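Local coordinates for protein cytosolic IMP-GMP specific 5'-nucleotidase (Legionella pneumophila subsp. pneumophila, PDB 4OHF) that probably hydrolyses the 5'-phosphate of IMP and GMP, using a bound magnesium ion, at residues B[373-376]-B[377-381]. Sequence-based numbering, arbitrary orientation.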
loop_
_atom_site.group_PDB
_atom_site.type_symbol
_atom_site.label_atom_id
_atom_site.label_comp_id
_atom_site.label_asym_id
_atom_site.label_seq_id
_atom_site.Cartn_x
_atom_site.Cartn_y
_atom_site.Cartn_z
ATOM N N TYR B 373 56.764 -1.834 -23.547
ATOM C CA TYR B 373 55.751 -0.791 -23.646
ATOM C C TYR B 373 55.815 0.130 -22.434
ATOM O O TYR B 373 55.172 1.184 -22.400
ATOM C CB TYR B 373 54.364 -1.417 -23.704
ATOM C CG TYR B 373 54.268 -2.597 -24.626
ATOM C CD1 TYR B 373 54.318 -2.437 -26.005
ATOM C CD2 TYR B 373 54.137 -3.887 -24.114
ATOM C CE1 TYR B 373 54.240 -3.538 -26.853
ATOM C CE2 TYR B 373 54.062 -4.991 -24.951
ATOM C CZ TYR B 373 54.113 -4.813 -26.313
ATOM O OH TYR B 373 54.037 -5.916 -27.131
ATOM N N ASP B 374 56.586 -0.284 -21.435
ATOM C CA ASP B 374 56.714 0.483 -20.207
ATOM C C ASP B 374 57.004 1.966 -20.430
ATOM O O ASP B 374 56.536 2.810 -19.668
ATOM C CB ASP B 374 57.770 -0.156 -19.293
ATOM C CG ASP B 374 57.225 -1.356 -18.510
ATOM O OD1 ASP B 374 57.974 -1.912 -17.675
ATOM O OD2 ASP B 374 56.052 -1.747 -18.715
ATOM N N GLN B 375 57.752 2.301 -21.474
ATOM C CA GLN B 375 58.040 3.707 -21.715
ATOM C C GLN B 375 56.779 4.441 -22.161
ATOM O O GLN B 375 56.366 5.428 -21.544
ATOM C CB GLN B 375 59.128 3.870 -22.773
ATOM C CG GLN B 375 59.551 5.317 -22.953
ATOM C CD GLN B 375 59.737 6.027 -21.614
ATOM O OE1 GLN B 375 60.538 5.606 -20.778
ATOM N NE2 GLN B 375 58.990 7.106 -21.407
ATOM N N GLU B 376 56.164 3.954 -23.234
ATOM C CA GLU B 376 54.950 4.568 -23.757
ATOM C C GLU B 376 53.856 4.667 -22.673
ATOM O O GLU B 376 53.266 5.730 -22.474
ATOM C CB GLU B 376 54.441 3.764 -24.959
ATOM C CG GLU B 376 53.731 4.603 -26.001
ATOM C CD GLU B 376 53.167 3.782 -27.144
ATOM O OE1 GLU B 376 53.878 2.886 -27.645
ATOM O OE2 GLU B 376 52.012 4.047 -27.551
ATOM N N ILE B 377 53.597 3.571 -21.962
ATOM C CA ILE B 377 52.571 3.582 -20.924
ATOM C C ILE B 377 52.739 4.734 -19.928
ATOM O O ILE B 377 51.756 5.366 -19.537
ATOM C CB ILE B 377 52.519 2.228 -20.157
ATOM C CG1 ILE B 377 53.831 1.979 -19.408
ATOM C CG2 ILE B 377 52.259 1.086 -21.132
ATOM C CD1 ILE B 377 53.885 2.553 -17.975
ATOM N N HIS B 378 53.978 5.011 -19.520
ATOM C CA HIS B 378 54.242 6.098 -18.575
ATOM C C HIS B 378 53.880 7.467 -19.172
ATOM O O HIS B 378 53.397 8.351 -18.460
ATOM C CB HIS B 378 55.718 6.093 -18.143
ATOM C CG HIS B 378 56.090 7.243 -17.257
ATOM N ND1 HIS B 378 56.740 8.367 -17.723
ATOM C CD2 HIS B 378 55.872 7.457 -15.936
ATOM C CE1 HIS B 378 56.908 9.222 -16.727
ATOM N NE2 HIS B 378 56.390 8.694 -15.632
ATOM N N ASP B 379 54.119 7.641 -20.474
ATOM C CA ASP B 379 53.800 8.898 -21.139
ATOM C C ASP B 379 52.295 9.045 -21.259
ATOM O O ASP B 379 51.747 10.103 -20.941
ATOM C CB ASP B 379 54.462 8.966 -22.513
ATOM C CG ASP B 379 55.976 8.885 -22.426
ATOM O OD1 ASP B 379 56.555 9.490 -21.491
ATOM O OD2 ASP B 379 56.584 8.216 -23.292
ATOM N N LEU B 380 51.621 7.989 -21.711
ATOM C CA LEU B 380 50.173 8.032 -21.811
ATOM C C LEU B 380 49.614 8.485 -20.459
ATOM O O LEU B 380 48.672 9.273 -20.403
ATOM C CB LEU B 380 49.597 6.653 -22.156
ATOM C CG LEU B 380 49.576 6.129 -23.592
ATOM C CD1 LEU B 380 48.910 7.159 -24.495
ATOM C CD2 LEU B 380 50.989 5.830 -24.062
ATOM N N GLN B 381 50.204 7.996 -19.370
ATOM C CA GLN B 381 49.747 8.355 -18.028
ATOM C C GLN B 381 49.777 9.869 -17.804
ATOM O O GLN B 381 48.776 10.457 -17.394
ATOM C CB GLN B 381 50.599 7.647 -16.965
ATOM C CG GLN B 381 50.193 7.942 -15.511
ATOM C CD GLN B 381 51.354 8.488 -14.650
ATOM O OE1 GLN B 381 52.323 7.773 -14.345
ATOM N NE2 GLN B 381 51.255 9.765 -14.263
#
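Tyr373 O accepts the backbone N-H of Ile377, 2.9 Å from Ile377 N and nearly straight, in the opening turn of a helix that runs on through residue 399. The next two steps keep the same i to i+4 spacing but are weak: His378 N to Asp374 O, the less certain because the place of that carbonyl oxygen is doubtful, and Asp379 N to Gln375 O. Leu380 N to Glu376 O is again short and nearly straight, though the position of this oxygen too is less sure. His378 N also makes a weak, strongly bent bond to Gln375 O. Within 377-381 the pattern continues from Gln381 N to Ile377 O at 3.1 Å.

One side-chain bond spans a full turn. Gln375 NE2 lies 3.3 Å from Asp379 OD2 in a fairly straight hydrogen bond (166°). The acceptor sits close to the Gln375 amide plane, whereas NE2 reaches OD2 on its syn side but well out of the carboxylate plane; the two flat groups are turned 41° apart. CG of Gln375 is anti to the backbone N, and the bend at chi2 (44°) folds the amide along the helix toward Asp379. The same NE2 stands obliquely by the imidazole ring of His378. There is also apolar contact: CB of Tyr373 comes 4.2 Å from CG2 of Ile377. Three residues further along, the aliphatic CG of Glu376 lies alongside CD2 of Leu380, a methyl whose placement is doubtful because it crowds Glu376 O.

This largely exposed turn, with Leu380 turned to the inside, begins the second arm of an antiparallel helical hairpin, its centre about 49 Å from the centre of the chain and away from the magnesium and GMP sites. Tyr373 OH is hydrogen-bonded to Glu368 in the connection between the arms. Tyr373 and Glu376 both touch Leu361, and buried Leu380 packs on Tyr358, joining the start of helix 374-399 to the end of helix 338-367.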